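Local coordinates for protein Exo-1,3/1,4-beta-glucanase (Pseudoalteromonas sp., PDB 3RRX) that probably removes glucose from the ends of beta-1,3- and beta-1,4-linked glucans, as a family 3 glycoside hydrolase, at residues 110-115 and 431-436; 124-129 and 173-178; 426-431 and 488-493; 436-441 and 494-499. The protein carries 1 engineered substitution. One frame throughout, in Å; residues are numbered along the deposited sequence.

Interaction 1 (110-115 and 431-436); sequences DAMHGH and GGWSVS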
loop_
_atom_site.group_PDB
_atom_site.type_symbol
_atom_site.label_atom_id
_atom_site.label_comp_id
_atom_site.label_asym_id
_atom_site.label_seq_id
_atom_site.Cartn_x
_atom_site.Cartn_y
_atom_site.Cartn_z
ATOM N N ASP A 110 8.363 3.778 2.236
ATOM C CA ASP A 110 6.996 3.274 2.155
ATOM C C ASP A 110 6.948 2.286 0.980
ATOM O O ASP A 110 7.566 2.530 -0.046
ATOM C CB ASP A 110 6.043 4.453 1.932
ATOM C CG ASP A 110 4.607 4.135 2.309
ATOM O OD1 ASP A 110 4.361 3.073 2.913
ATOM O OD2 ASP A 110 3.723 4.961 2.000
ATOM N N ALA A 111 6.265 1.155 1.137
ATOM C CA ALA A 111 6.158 0.184 0.039
ATOM C C ALA A 111 4.698 -0.185 -0.223
ATOM O O ALA A 111 4.266 -1.295 0.094
ATOM C CB ALA A 111 6.960 -1.061 0.351
ATOM N N MET A 112 3.961 0.744 -0.825
ATOM C CA MET A 112 2.498 0.654 -0.957
ATOM C C MET A 112 2.056 -0.538 -1.813
ATOM O O MET A 112 1.130 -1.257 -1.454
ATOM C CB MET A 112 1.932 1.982 -1.504
ATOM C CG MET A 112 0.400 2.215 -1.282
ATOM S SD MET A 112 -0.060 2.296 0.482
ATOM C CE MET A 112 0.745 3.826 0.967
ATOM N N HIS A 113 2.708 -0.751 -2.952
ATOM C CA HIS A 113 2.374 -1.903 -3.799
ATOM C C HIS A 113 3.604 -2.307 -4.594
ATOM O O HIS A 113 3.651 -2.192 -5.825
ATOM C CB HIS A 113 1.150 -1.628 -4.693
ATOM C CG HIS A 113 1.262 -0.386 -5.529
ATOM N ND1 HIS A 113 0.677 -0.272 -6.775
ATOM C CD2 HIS A 113 1.871 0.802 -5.293
ATOM C CE1 HIS A 113 0.917 0.931 -7.266
ATOM N NE2 HIS A 113 1.639 1.603 -6.386
ATOM N N GLY A 114 4.602 -2.784 -3.854
ATOM C CA GLY A 114 5.958 -2.916 -4.357
ATOM C C GLY A 114 6.788 -1.753 -3.839
ATOM O O GLY A 114 6.320 -0.988 -2.993
ATOM N N HIS A 115 8.017 -1.614 -4.340
ATOM C CA HIS A 115 8.894 -0.518 -3.956
ATOM C C HIS A 115 8.447 0.684 -4.775
ATOM O O HIS A 115 9.177 1.167 -5.640
ATOM C CB HIS A 115 10.337 -0.894 -4.301
ATOM C CG HIS A 115 11.375 -0.044 -3.638
ATOM N ND1 HIS A 115 11.064 0.967 -2.753
ATOM C CD2 HIS A 115 12.727 -0.055 -3.734
ATOM C CE1 HIS A 115 12.179 1.530 -2.319
ATOM N NE2 HIS A 115 13.203 0.927 -2.897
ATOM N N GLY A 431 -2.652 3.865 -10.571
ATOM C CA GLY A 431 -3.223 4.663 -9.494
ATOM C C GLY A 431 -2.163 5.403 -8.695
ATOM O O GLY A 431 -1.015 5.514 -9.127
ATOM N N GLY A 432 -2.547 5.915 -7.528
ATOM C CA GLY A 432 -1.657 6.715 -6.702
ATOM C C GLY A 432 -0.497 5.935 -6.112
ATOM O O GLY A 432 -0.464 4.712 -6.193
ATOM N N TRP A 433 0.460 6.646 -5.518
ATOM C CA TRP A 433 1.645 6.020 -4.926
ATOM C C TRP A 433 2.390 5.176 -5.951
ATOM O O TRP A 433 2.745 4.031 -5.674
ATOM C CB TRP A 433 1.276 5.120 -3.736
ATOM C CG TRP A 433 0.500 5.785 -2.630
ATOM C CD1 TRP A 433 -0.830 5.636 -2.354
ATOM C CD2 TRP A 433 1.013 6.691 -1.644
ATOM N NE1 TRP A 433 -1.174 6.388 -1.254
ATOM C CE2 TRP A 433 -0.065 7.050 -0.804
ATOM C CE3 TRP A 433 2.275 7.233 -1.390
ATOM C CZ2 TRP A 433 0.083 7.927 0.269
ATOM C CZ3 TRP A 433 2.420 8.104 -0.319
ATOM C CH2 TRP A 433 1.334 8.440 0.493
ATOM N N SER A 434 2.606 5.729 -7.140
ATOM C CA SER A 434 3.259 4.993 -8.221
ATOM C C SER A 434 4.281 5.896 -8.891
ATOM O O SER A 434 3.950 6.658 -9.797
ATOM C CB SER A 434 2.238 4.500 -9.251
ATOM O OG SER A 434 1.301 3.612 -8.660
ATOM N N VAL A 435 5.518 5.799 -8.418
ATOM C CA VAL A 435 6.605 6.690 -8.811
ATOM C C VAL A 435 6.367 8.097 -8.269
ATOM O O VAL A 435 7.261 8.690 -7.663
ATOM C CB VAL A 435 6.844 6.694 -10.332
ATOM C CG1 VAL A 435 7.962 7.655 -10.684
ATOM C CG2 VAL A 435 7.188 5.288 -10.802
ATOM N N SER A 436 5.155 8.611 -8.456
ATOM C CA SER A 436 4.748 9.861 -7.828
ATOM C C SER A 436 3.553 9.648 -6.895
ATOM O O SER A 436 2.940 8.576 -6.872
ATOM C CB SER A 436 4.429 10.924 -8.881
ATOM O OG SER A 436 3.159 10.707 -9.466
#

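Interaction 2 (124-129 and 173-178); sequences FPHNIG and RTYESY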
loop_
_atom_site.group_PDB
_atom_site.type_symbol
_atom_site.label_atom_id
_atom_site.label_comp_id
_atom_site.label_asym_id
_atom_site.label_seq_id
_atom_site.Cartn_x
_atom_site.Cartn_y
_atom_site.Cartn_z
ATOM N N PHE A 124 2.771 -3.893 -8.120
ATOM C CA PHE A 124 1.747 -4.908 -7.933
ATOM C C PHE A 124 0.370 -4.241 -7.884
ATOM O O PHE A 124 0.269 -3.033 -7.684
ATOM C CB PHE A 124 2.034 -5.725 -6.662
ATOM C CG PHE A 124 3.344 -6.460 -6.718
ATOM C CD1 PHE A 124 3.427 -7.705 -7.324
ATOM C CD2 PHE A 124 4.497 -5.892 -6.206
ATOM C CE1 PHE A 124 4.632 -8.380 -7.402
ATOM C CE2 PHE A 124 5.711 -6.560 -6.282
ATOM C CZ PHE A 124 5.781 -7.803 -6.888
ATOM N N PRO A 125 -0.695 -5.028 -8.076
ATOM C CA PRO A 125 -2.037 -4.469 -7.874
ATOM C C PRO A 125 -2.133 -3.864 -6.478
ATOM O O PRO A 125 -1.519 -4.387 -5.544
ATOM C CB PRO A 125 -2.943 -5.700 -7.960
ATOM C CG PRO A 125 -2.200 -6.652 -8.830
ATOM C CD PRO A 125 -0.735 -6.443 -8.485
ATOM N N HIS A 126 -2.867 -2.766 -6.340
ATOM C CA HIS A 126 -3.132 -2.222 -5.017
ATOM C C HIS A 126 -3.938 -3.237 -4.224
ATOM O O HIS A 126 -4.520 -4.157 -4.797
ATOM C CB HIS A 126 -3.853 -0.877 -5.092
ATOM C CG HIS A 126 -2.924 0.292 -5.231
ATOM N ND1 HIS A 126 -1.979 0.604 -4.275
ATOM C CD2 HIS A 126 -2.788 1.217 -6.213
ATOM C CE1 HIS A 126 -1.317 1.683 -4.652
ATOM N NE2 HIS A 126 -1.778 2.067 -5.832
ATOM N N ASN A 127 -3.962 -3.058 -2.906
ATOM C CA ASN A 127 -4.522 -4.043 -1.980
ATOM C C ASN A 127 -5.963 -4.493 -2.240
ATOM O O ASN A 127 -6.295 -5.661 -2.040
ATOM C CB ASN A 127 -4.399 -3.531 -0.536
ATOM C CG ASN A 127 -3.007 -3.742 0.037
ATOM O OD1 ASN A 127 -2.091 -4.122 -0.684
ATOM N ND2 ASN A 127 -2.850 -3.517 1.345
ATOM N N ILE A 128 -6.825 -3.577 -2.660
ATOM C CA ILE A 128 -8.229 -3.951 -2.842
ATOM C C ILE A 128 -8.350 -5.145 -3.815
ATOM O O ILE A 128 -9.065 -6.116 -3.545
ATOM C CB ILE A 128 -9.107 -2.740 -3.257
ATOM C CG1 ILE A 128 -10.563 -3.178 -3.454
ATOM C CG2 ILE A 128 -8.561 -2.066 -4.539
ATOM C CD1 ILE A 128 -11.580 -2.021 -3.452
ATOM N N GLY A 129 -7.620 -5.085 -4.926
ATOM C CA GLY A 129 -7.576 -6.185 -5.881
ATOM C C GLY A 129 -6.900 -7.445 -5.346
ATOM O O GLY A 129 -7.329 -8.563 -5.662
ATOM N N ARG A 173 -8.300 6.601 0.628
ATOM C CA ARG A 173 -7.309 5.540 0.796
ATOM C C ARG A 173 -7.933 4.146 0.814
ATOM O O ARG A 173 -7.301 3.174 1.223
ATOM C CB ARG A 173 -6.458 5.781 2.053
ATOM C CG ARG A 173 -5.915 7.208 2.133
ATOM C CD ARG A 173 -4.819 7.376 3.209
ATOM N NE ARG A 173 -3.579 6.696 2.830
ATOM C CZ ARG A 173 -2.427 6.823 3.482
ATOM N NH1 ARG A 173 -2.344 7.609 4.553
ATOM N NH2 ARG A 173 -1.359 6.160 3.065
ATOM N N THR A 174 -9.174 4.044 0.357
ATOM C CA THR A 174 -9.856 2.753 0.313
ATOM C C THR A 174 -9.064 1.652 -0.423
ATOM O O THR A 174 -9.038 0.489 0.006
ATOM C CB THR A 174 -11.254 2.917 -0.319
ATOM O OG1 THR A 174 -12.057 3.754 0.533
ATOM C CG2 THR A 174 -11.929 1.577 -0.486
ATOM N N TYR A 175 -8.419 2.006 -1.530
ATOM C CA TYR A 175 -7.732 0.992 -2.321
ATOM C C TYR A 175 -6.516 0.407 -1.619
ATOM O O TYR A 175 -6.011 -0.630 -2.029
ATOM C CB TYR A 175 -7.333 1.533 -3.696
ATOM C CG TYR A 175 -6.326 2.672 -3.702
ATOM C CD1 TYR A 175 -4.966 2.431 -3.540
ATOM C CD2 TYR A 175 -6.737 3.982 -3.927
ATOM C CE1 TYR A 175 -4.039 3.460 -3.584
ATOM C CE2 TYR A 175 -5.820 5.025 -3.968
ATOM C CZ TYR A 175 -4.470 4.756 -3.798
ATOM O OH TYR A 175 -3.553 5.790 -3.862
ATOM N N GLU A 176 -6.059 1.064 -0.556
ATOM C CA GLU A 176 -4.908 0.569 0.208
ATOM C C GLU A 176 -5.312 -0.568 1.159
ATOM O O GLU A 176 -4.468 -1.151 1.835
ATOM C CB GLU A 176 -4.264 1.714 1.000
ATOM C CG GLU A 176 -3.771 2.872 0.122
ATOM C CD GLU A 176 -3.239 4.046 0.934
ATOM O OE1 GLU A 176 -2.659 3.815 2.012
ATOM O OE2 GLU A 176 -3.407 5.208 0.501
ATOM N N SER A 177 -6.611 -0.862 1.208
ATOM C CA SER A 177 -7.165 -1.883 2.104
ATOM C C SER A 177 -7.514 -3.151 1.330
ATOM O O SER A 177 -8.087 -3.071 0.237
ATOM C CB SER A 177 -8.437 -1.350 2.770
ATOM O OG SER A 177 -9.103 -2.359 3.521
ATOM N N TYR A 178 -7.204 -4.316 1.906
ATOM C CA TYR A 178 -7.542 -5.584 1.264
ATOM C C TYR A 178 -9.055 -5.844 1.245
ATOM O O TYR A 178 -9.556 -6.542 0.366
ATOM C CB TYR A 178 -6.877 -6.763 1.979
ATOM C CG TYR A 178 -5.355 -6.787 1.963
ATOM C CD1 TYR A 178 -4.644 -6.940 0.771
ATOM C CD2 TYR A 178 -4.634 -6.721 3.161
ATOM C CE1 TYR A 178 -3.235 -6.996 0.764
ATOM C CE2 TYR A 178 -3.229 -6.774 3.165
ATOM C CZ TYR A 178 -2.540 -6.908 1.966
ATOM O OH TYR A 178 -1.153 -6.962 1.985
HETATM O O HOH W 1 -0.248 -4.307 2.382
#

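Interaction 3 (426-431 and 488-493); sequences INMQAG and GEEPYA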
loop_
_atom_site.group_PDB
_atom_site.type_symbol
_atom_site.label_atom_id
_atom_site.label_comp_id
_atom_site.label_asym_id
_atom_site.label_seq_id
_atom_site.Cartn_x
_atom_site.Cartn_y
_atom_site.Cartn_z
ATOM N N ILE A 426 -0.998 3.869 -18.491
ATOM C CA ILE A 426 -0.483 3.106 -17.368
ATOM C C ILE A 426 -0.717 3.851 -16.061
ATOM O O ILE A 426 -0.941 3.231 -15.018
ATOM C CB ILE A 426 1.000 2.716 -17.575
ATOM C CG1 ILE A 426 1.120 1.804 -18.803
ATOM C CG2 ILE A 426 1.564 2.018 -16.328
ATOM C CD1 ILE A 426 2.560 1.561 -19.279
ATOM N N ASN A 427 -0.726 5.179 -16.109
ATOM C CA ASN A 427 -0.925 5.929 -14.872
ATOM C C ASN A 427 -2.287 5.666 -14.232
ATOM O O ASN A 427 -2.412 5.643 -13.004
ATOM C CB ASN A 427 -0.642 7.434 -15.055
ATOM C CG ASN A 427 -1.785 8.190 -15.713
ATOM O OD1 ASN A 427 -2.401 7.722 -16.673
ATOM N ND2 ASN A 427 -2.070 9.382 -15.190
ATOM N N MET A 428 -3.299 5.450 -15.064
ATOM C CA MET A 428 -4.636 5.128 -14.576
ATOM C C MET A 428 -4.735 3.707 -14.037
ATOM O O MET A 428 -5.439 3.458 -13.057
ATOM C CB MET A 428 -5.676 5.318 -15.693
ATOM C CG MET A 428 -6.045 6.764 -15.957
ATOM S SD MET A 428 -7.358 6.886 -17.187
ATOM C CE MET A 428 -8.745 6.211 -16.269
ATOM N N GLN A 429 -4.058 2.765 -14.685
ATOM C CA GLN A 429 -4.074 1.386 -14.196
ATOM C C GLN A 429 -3.230 1.222 -12.924
ATOM O O GLN A 429 -3.487 0.321 -12.114
ATOM C CB GLN A 429 -3.642 0.387 -15.290
ATOM C CG GLN A 429 -2.152 0.195 -15.435
ATOM C CD GLN A 429 -1.778 -0.511 -16.743
ATOM O OE1 GLN A 429 -2.362 -0.248 -17.803
ATOM N NE2 GLN A 429 -0.818 -1.416 -16.665
ATOM N N ALA A 430 -2.250 2.103 -12.724
ATOM C CA ALA A 430 -1.395 2.011 -11.530
ATOM C C ALA A 430 -1.975 2.746 -10.319
ATOM O O ALA A 430 -1.799 2.309 -9.172
ATOM C CB ALA A 430 0.025 2.529 -11.835
ATOM N N GLY A 431 -2.652 3.865 -10.571
ATOM C CA GLY A 431 -3.223 4.663 -9.494
ATOM C C GLY A 431 -2.163 5.403 -8.695
ATOM O O GLY A 431 -1.015 5.514 -9.127
ATOM N N GLY A 488 -12.353 4.547 -15.984
ATOM C CA GLY A 488 -12.206 4.491 -14.534
ATOM C C GLY A 488 -11.880 5.809 -13.862
ATOM O O GLY A 488 -11.922 6.877 -14.484
ATOM N N GLU A 489 -11.566 5.732 -12.572
ATOM C CA GLU A 489 -11.169 6.908 -11.807
ATOM C C GLU A 489 -9.794 7.378 -12.257
ATOM O O GLU A 489 -8.982 6.575 -12.718
ATOM C CB GLU A 489 -11.079 6.572 -10.319
ATOM C CG GLU A 489 -12.372 6.111 -9.677
ATOM C CD GLU A 489 -12.240 5.995 -8.163
ATOM O OE1 GLU A 489 -11.536 5.075 -7.680
ATOM O OE2 GLU A 489 -12.839 6.833 -7.458
ATOM N N GLU A 490 -9.536 8.674 -12.109
ATOM C CA GLU A 490 -8.188 9.207 -12.275
ATOM C C GLU A 490 -7.410 8.798 -11.029
ATOM O O GLU A 490 -8.010 8.496 -10.006
ATOM C CB GLU A 490 -8.226 10.734 -12.369
ATOM C CG GLU A 490 -9.017 11.281 -13.558
ATOM C CD GLU A 490 -8.331 11.023 -14.879
ATOM O OE1 GLU A 490 -7.104 10.777 -14.879
ATOM O OE2 GLU A 490 -9.014 11.063 -15.922
ATOM N N PRO A 491 -6.075 8.776 -11.114
ATOM C CA PRO A 491 -5.279 8.368 -9.950
ATOM C C PRO A 491 -5.308 9.412 -8.840
ATOM O O PRO A 491 -5.376 10.616 -9.113
ATOM C CB PRO A 491 -3.859 8.229 -10.522
ATOM C CG PRO A 491 -3.867 9.009 -11.792
ATOM C CD PRO A 491 -5.260 8.910 -12.333
ATOM N N TYR A 492 -5.250 8.951 -7.596
ATOM C CA TYR A 492 -5.253 9.845 -6.446
ATOM C C TYR A 492 -4.591 9.168 -5.250
ATOM O O TYR A 492 -4.396 7.952 -5.240
ATOM C CB TYR A 492 -6.686 10.251 -6.074
ATOM C CG TYR A 492 -7.616 9.070 -5.890
ATOM C CD1 TYR A 492 -7.632 8.341 -4.696
ATOM C CD2 TYR A 492 -8.472 8.673 -6.913
ATOM C CE1 TYR A 492 -8.474 7.257 -4.534
ATOM C CE2 TYR A 492 -9.321 7.591 -6.761
ATOM C CZ TYR A 492 -9.313 6.882 -5.566
ATOM O OH TYR A 492 -10.145 5.802 -5.411
ATOM N N ALA A 493 -4.263 9.969 -4.240
ATOM C CA ALA A 493 -3.731 9.462 -2.978
ATOM C C ALA A 493 -4.256 10.326 -1.845
ATOM O O ALA A 493 -4.395 11.539 -2.002
ATOM C CB ALA A 493 -2.204 9.490 -2.989
HETATM O O HOH W 2 -6.546 5.323 -11.703
#

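Interaction 4 (436-441 and 494-499); sequences SWQGTD and EWFGDI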
loop_
_atom_site.group_PDB
_atom_site.type_symbol
_atom_site.label_atom_id
_atom_site.label_comp_id
_atom_site.label_asym_id
_atom_site.label_seq_id
_atom_site.Cartn_x
_atom_site.Cartn_y
_atom_site.Cartn_z
ATOM N N SER A 436 5.155 8.611 -8.456
ATOM C CA SER A 436 4.748 9.861 -7.828
ATOM C C SER A 436 3.553 9.648 -6.895
ATOM O O SER A 436 2.940 8.576 -6.872
ATOM C CB SER A 436 4.429 10.924 -8.881
ATOM O OG SER A 436 3.159 10.707 -9.466
ATOM N N TRP A 437 3.230 10.685 -6.130
ATOM C CA TRP A 437 2.225 10.611 -5.079
ATOM C C TRP A 437 0.800 10.469 -5.625
ATOM O O TRP A 437 0.134 9.468 -5.374
ATOM C CB TRP A 437 2.344 11.862 -4.209
ATOM C CG TRP A 437 1.461 11.915 -3.007
ATOM C CD1 TRP A 437 1.174 10.899 -2.134
ATOM C CD2 TRP A 437 0.761 13.065 -2.530
ATOM N NE1 TRP A 437 0.328 11.352 -1.147
ATOM C CE2 TRP A 437 0.061 12.677 -1.367
ATOM C CE3 TRP A 437 0.652 14.388 -2.977
ATOM C CZ2 TRP A 437 -0.731 13.568 -0.638
ATOM C CZ3 TRP A 437 -0.141 15.273 -2.252
ATOM C CH2 TRP A 437 -0.820 14.857 -1.099
ATOM N N GLN A 438 0.332 11.468 -6.369
ATOM C CA GLN A 438 -1.030 11.443 -6.901
ATOM C C GLN A 438 -1.163 10.581 -8.150
ATOM O O GLN A 438 -2.224 10.019 -8.412
ATOM C CB GLN A 438 -1.526 12.858 -7.213
ATOM C CG GLN A 438 -1.772 13.719 -5.969
ATOM C CD GLN A 438 -2.774 13.079 -5.024
ATOM O OE1 GLN A 438 -3.833 12.612 -5.450
ATOM N NE2 GLN A 438 -2.434 13.039 -3.731
ATOM N N GLY A 439 -0.095 10.508 -8.935
ATOM C CA GLY A 439 -0.113 9.764 -10.178
ATOM C C GLY A 439 -0.589 10.580 -11.373
ATOM O O GLY A 439 -0.456 10.142 -12.514
ATOM N N THR A 440 -1.132 11.766 -11.109
ATOM C CA THR A 440 -1.709 12.617 -12.158
ATOM C C THR A 440 -0.728 12.936 -13.280
ATOM O O THR A 440 -1.102 12.985 -14.454
ATOM C CB THR A 440 -2.145 13.980 -11.595
ATOM O OG1 THR A 440 -2.895 13.792 -10.397
ATOM C CG2 THR A 440 -2.992 14.734 -12.619
ATOM N N ASP A 441 0.523 13.183 -12.913
ATOM C CA ASP A 441 1.509 13.656 -13.880
ATOM C C ASP A 441 2.325 12.537 -14.521
ATOM O O ASP A 441 3.200 12.802 -15.335
ATOM C CB ASP A 441 2.442 14.690 -13.243
ATOM C CG ASP A 441 1.707 15.947 -12.793
ATOM O OD1 ASP A 441 0.746 16.371 -13.475
ATOM O OD2 ASP A 441 2.097 16.512 -11.750
ATOM N N GLU A 494 -4.546 9.696 -0.710
ATOM C CA GLU A 494 -4.964 10.404 0.499
ATOM C C GLU A 494 -6.186 11.283 0.239
ATOM O O GLU A 494 -7.070 10.907 -0.541
ATOM C CB GLU A 494 -3.788 11.182 1.119
ATOM C CG GLU A 494 -2.568 10.293 1.410
ATOM C CD GLU A 494 -1.440 11.017 2.148
ATOM O OE1 GLU A 494 -0.309 11.059 1.627
ATOM O OE2 GLU A 494 -1.674 11.533 3.249
ATOM N N TRP A 495 -6.254 12.442 0.886
ATOM C CA TRP A 495 -7.496 13.218 0.881
ATOM C C TRP A 495 -7.934 13.688 -0.520
ATOM O O TRP A 495 -9.107 14.001 -0.731
ATOM C CB TRP A 495 -7.411 14.398 1.866
ATOM C CG TRP A 495 -6.440 15.444 1.447
ATOM C CD1 TRP A 495 -6.700 16.540 0.675
ATOM C CD2 TRP A 495 -5.044 15.495 1.761
ATOM N NE1 TRP A 495 -5.554 17.269 0.490
ATOM C CE2 TRP A 495 -4.520 16.652 1.143
ATOM C CE3 TRP A 495 -4.186 14.679 2.504
ATOM C CZ2 TRP A 495 -3.175 17.013 1.243
ATOM C CZ3 TRP A 495 -2.846 15.041 2.611
ATOM C CH2 TRP A 495 -2.354 16.198 1.979
ATOM N N PHE A 496 -7.005 13.731 -1.474
ATOM C CA PHE A 496 -7.350 14.081 -2.858
ATOM C C PHE A 496 -8.427 13.156 -3.410
ATOM O O PHE A 496 -9.161 13.530 -4.326
ATOM C CB PHE A 496 -6.131 13.989 -3.782
ATOM C CG PHE A 496 -5.221 15.183 -3.728
ATOM C CD1 PHE A 496 -4.897 15.873 -4.891
ATOM C CD2 PHE A 496 -4.660 15.600 -2.528
ATOM C CE1 PHE A 496 -4.032 16.959 -4.860
ATOM C CE2 PHE A 496 -3.801 16.694 -2.488
ATOM C CZ PHE A 496 -3.489 17.374 -3.659
ATOM N N GLY A 497 -8.501 11.942 -2.866
ATOM C CA GLY A 497 -9.453 10.944 -3.324
ATOM C C GLY A 497 -10.719 10.830 -2.485
ATOM O O GLY A 497 -11.578 9.999 -2.773
ATOM N N ASP A 498 -10.852 11.656 -1.449
ATOM C CA ASP A 498 -12.076 11.651 -0.644
ATOM C C ASP A 498 -13.208 12.148 -1.531
ATOM O O ASP A 498 -13.042 13.141 -2.235
ATOM C CB ASP A 498 -11.958 12.605 0.552
ATOM C CG ASP A 498 -11.136 12.030 1.699
ATOM O OD1 ASP A 498 -10.579 10.918 1.572
ATOM O OD2 ASP A 498 -11.057 12.707 2.743
ATOM N N ILE A 499 -14.351 11.472 -1.502
ATOM C CA ILE A 499 -15.499 11.911 -2.292
ATOM C C ILE A 499 -16.743 12.004 -1.420
ATOM O O ILE A 499 -16.782 11.475 -0.308
ATOM C CB ILE A 499 -15.803 10.950 -3.454
ATOM C CG1 ILE A 499 -15.974 9.521 -2.923
ATOM C CG2 ILE A 499 -14.715 11.029 -4.528
ATOM C CD1 ILE A 499 -16.329 8.512 -4.007
#

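Interaction 1 (110-115 and 431-436)
Met112 and Trp433 mark the closest backbone approach, with 6.7 Å between their CA atoms and loop on each side. The contact joins two domains. Residues 110-115 leave strand 106-110 of the family 3 N-terminal domain, a TIM-barrel relative. Residues 431-436 follow helix 426-430 of the C-terminal domain.

Met112 lies over one face of the Trp433 indole. Its chain bends twice, at chi2 (63°) and chi3 (68°), and this curls the methyl over the ring. Met112 CE stands 3.8 Å from the centroid of the five-membered ring, almost on its normal, in a CH-pi contact. Met112 SD is 4.6 Å from that centroid, a Met-aromatic contact. Asp110 meets the same face further out, with OD2 4.1 Å from Trp433 CZ3 and the carboxylate turned steeply against the indole. Its other oxygen, OD1, is in a salt bridge with Lys215. The indole NE1 bonds to Glu176 OE2, which limits its rotation.

His113 ties the loops by polar contact. Its NE2 donates to Trp433 O at 2.8 Å, with 146° at the hydrogen. The oxygen lies in the imidazole plane, but NE2 sits above the plane of the carbonyl. Phe124 O is bonded to ND1, and the ring of His126 stacks on the imidazole. A leucine in place of His113 would probably leave the carbonyls of Trp433 and Phe124 without these partners and lose this bond between the domains. Ser434 OG sits at the same imidazole edge, 3.0 Å from His113 CE1.

Interaction 2 (124-129 and 173-178)
Asn127 and Tyr178 both turn CG away from their own carbonyl carbon (chi1 -80° and -64°), and this lays the amide flat over the phenol. Tyr175 differs: its CG lies between backbone N and carbonyl carbon (chi1 64°), which swings the ring beside His126. The fold here is the N-terminal domain of family 3, of TIM-barrel type. The start of helix 127-133, with His126 at the N-cap position, meets the 3-10 turn 174-176 in the loop after strand 157-162.

Amide and phenol are nearly parallel, with Asn127 CG 3.3 Å from Tyr178 CE1. The edge of Tyr175 meets the face of His126, and the centroids are 4.4 Å apart. Tyr175 CE1 sits over the middle of the imidazole. His126 NE2 bonds to Gly432 O, and Tyr175 OH to Tyr492 O, so both rings are also held from the C-terminal domain.

Ile128 N, in the first turn of the helix, donates to Tyr175 O at 3.1 Å. Asn127 ND2 makes a weak bond to Glu176 O at 2.9 Å. Without the phenol of Tyr178, as with an alanine here, the Asn127 amide is likely to be freer to turn, and the bridging water would lose one of its partners. That water accepts from Asn127 ND2 at 2.9 Å and lies 2.8 Å from Tyr178 OH.

Interaction 3 (426-431 and 488-493)
Pro491 packs tightly on Gly431, which follows helix 426-430 with positive phi. Their CA atoms are 4.3 Å apart, and Pro491 CB touches Gly431 CA at 3.8 Å. The setting is the alpha/beta C-terminal domain of family 3. Its parallel strands 415-419 and 482-488 are neighbours in the sheet. The helix follows the first of them, and the loop 489-493 follows the second.

Met428 fills the other close spot. Its chain is straight to SD and then bends (chi3 69°), which tips CE onto the peptide oxygens at the strand end. Met428 CE lies 3.6 Å from Glu489 O and 3.7 Å from Gly488 O. A side chain at Gly488 would point at this methyl and would also press on the carbonyl before it. A water links the two backbones: it donates to Met428 O at 2.6 Å and to Glu489 O at 2.9 Å.

The outer side is looser. Glu490 is exposed, and its OE1 only brushes Met428 CG at 4.3 Å. Its OE2 has a long, weak ion pair with Lys421. Asn427 crosses the proline ring at an angle, while its ND2 bonds to Gly439 O.

Glu489 is turned from the helix but firmly held. Arg533 forms a salt bridge with its OE2. Tyr492 OH donates to Glu489 OE1 at 2.8 Å, on the syn side, tilted well out of the carboxylate plane.

Interaction 4 (436-441 and 494-499)
Trp437 sits at the middle of this contact, and its partners meet it from different directions. Its CG is anti to the backbone N (chi1 -175°), which extends the indole across to Glu494, Trp495 and Phe496.

The polar edge faces Glu494. Trp437 NE1 donates to Glu494 OE1 at 2.9 Å, and the carboxylate stands steeply against the indole. The bond comes from the anti side of OE1, tilted from both the carboxylate and the indole planes, and is bent, with 136° at the hydrogen. Glu494 OE2 makes a long, weak ion pair with Arg229.

The far edge of the indole points at the face of Trp495 in an offset edge-to-face pair. The six-membered rings have centroids 5.5 Å apart, and the nearest atoms are Trp437 CH2 and Trp495 CH2 at 3.7 Å. Phe496 meets Trp437 obliquely, with its CE2 3.8 Å from Trp437 CH2.

Gln438 lies between the faces of Trp437 and Phe496. Its chain bends at chi2 (-58°), which brings the amide over the Phe496 face, roughly parallel to it. Gln438 CD is 3.5 Å from Phe496 CG. NE2 of the same amide lies 3.2 Å above the Trp437 plane, over its centre. Gln438 OE1 accepts from Ala493 N, so the amide cannot turn easily.

Trp495 and Phe496 are exposed, and a bound ethanediol lies near Trp495. Trp437, Trp495 and Phe496 form a surface aromatic cluster in the C-terminal domain. This is consistent with a tryptophan-lined sugar pocket, as in the related barley beta-glucan exohydrolase.

In the fold
The four contacts form one patch, with centres 9 to 14 Å apart. Interaction 3 shares Gly431 with interaction 1 and crosses it along the chain; His113 CE1 lies 3.6 Å from Ala430 O. Interaction 4 shares Ser436 with interaction 1, and Trp433 CH2 lies 3.3 Å from Glu494 OE1. Arg173 CG packs 3.7 Å from Glu494 CA, which joins interactions 2 and 4 across the domains. Bound calcium is about 9 Å from the Ile128 side chain. Bound ethanediol, probably from the crystallisation liquor, lies about 5 Å from the Trp433 side chain and about 4 Å from that of Trp495. In family 3 enzymes the active site usually lies between these two domains, so the patch probably borders it.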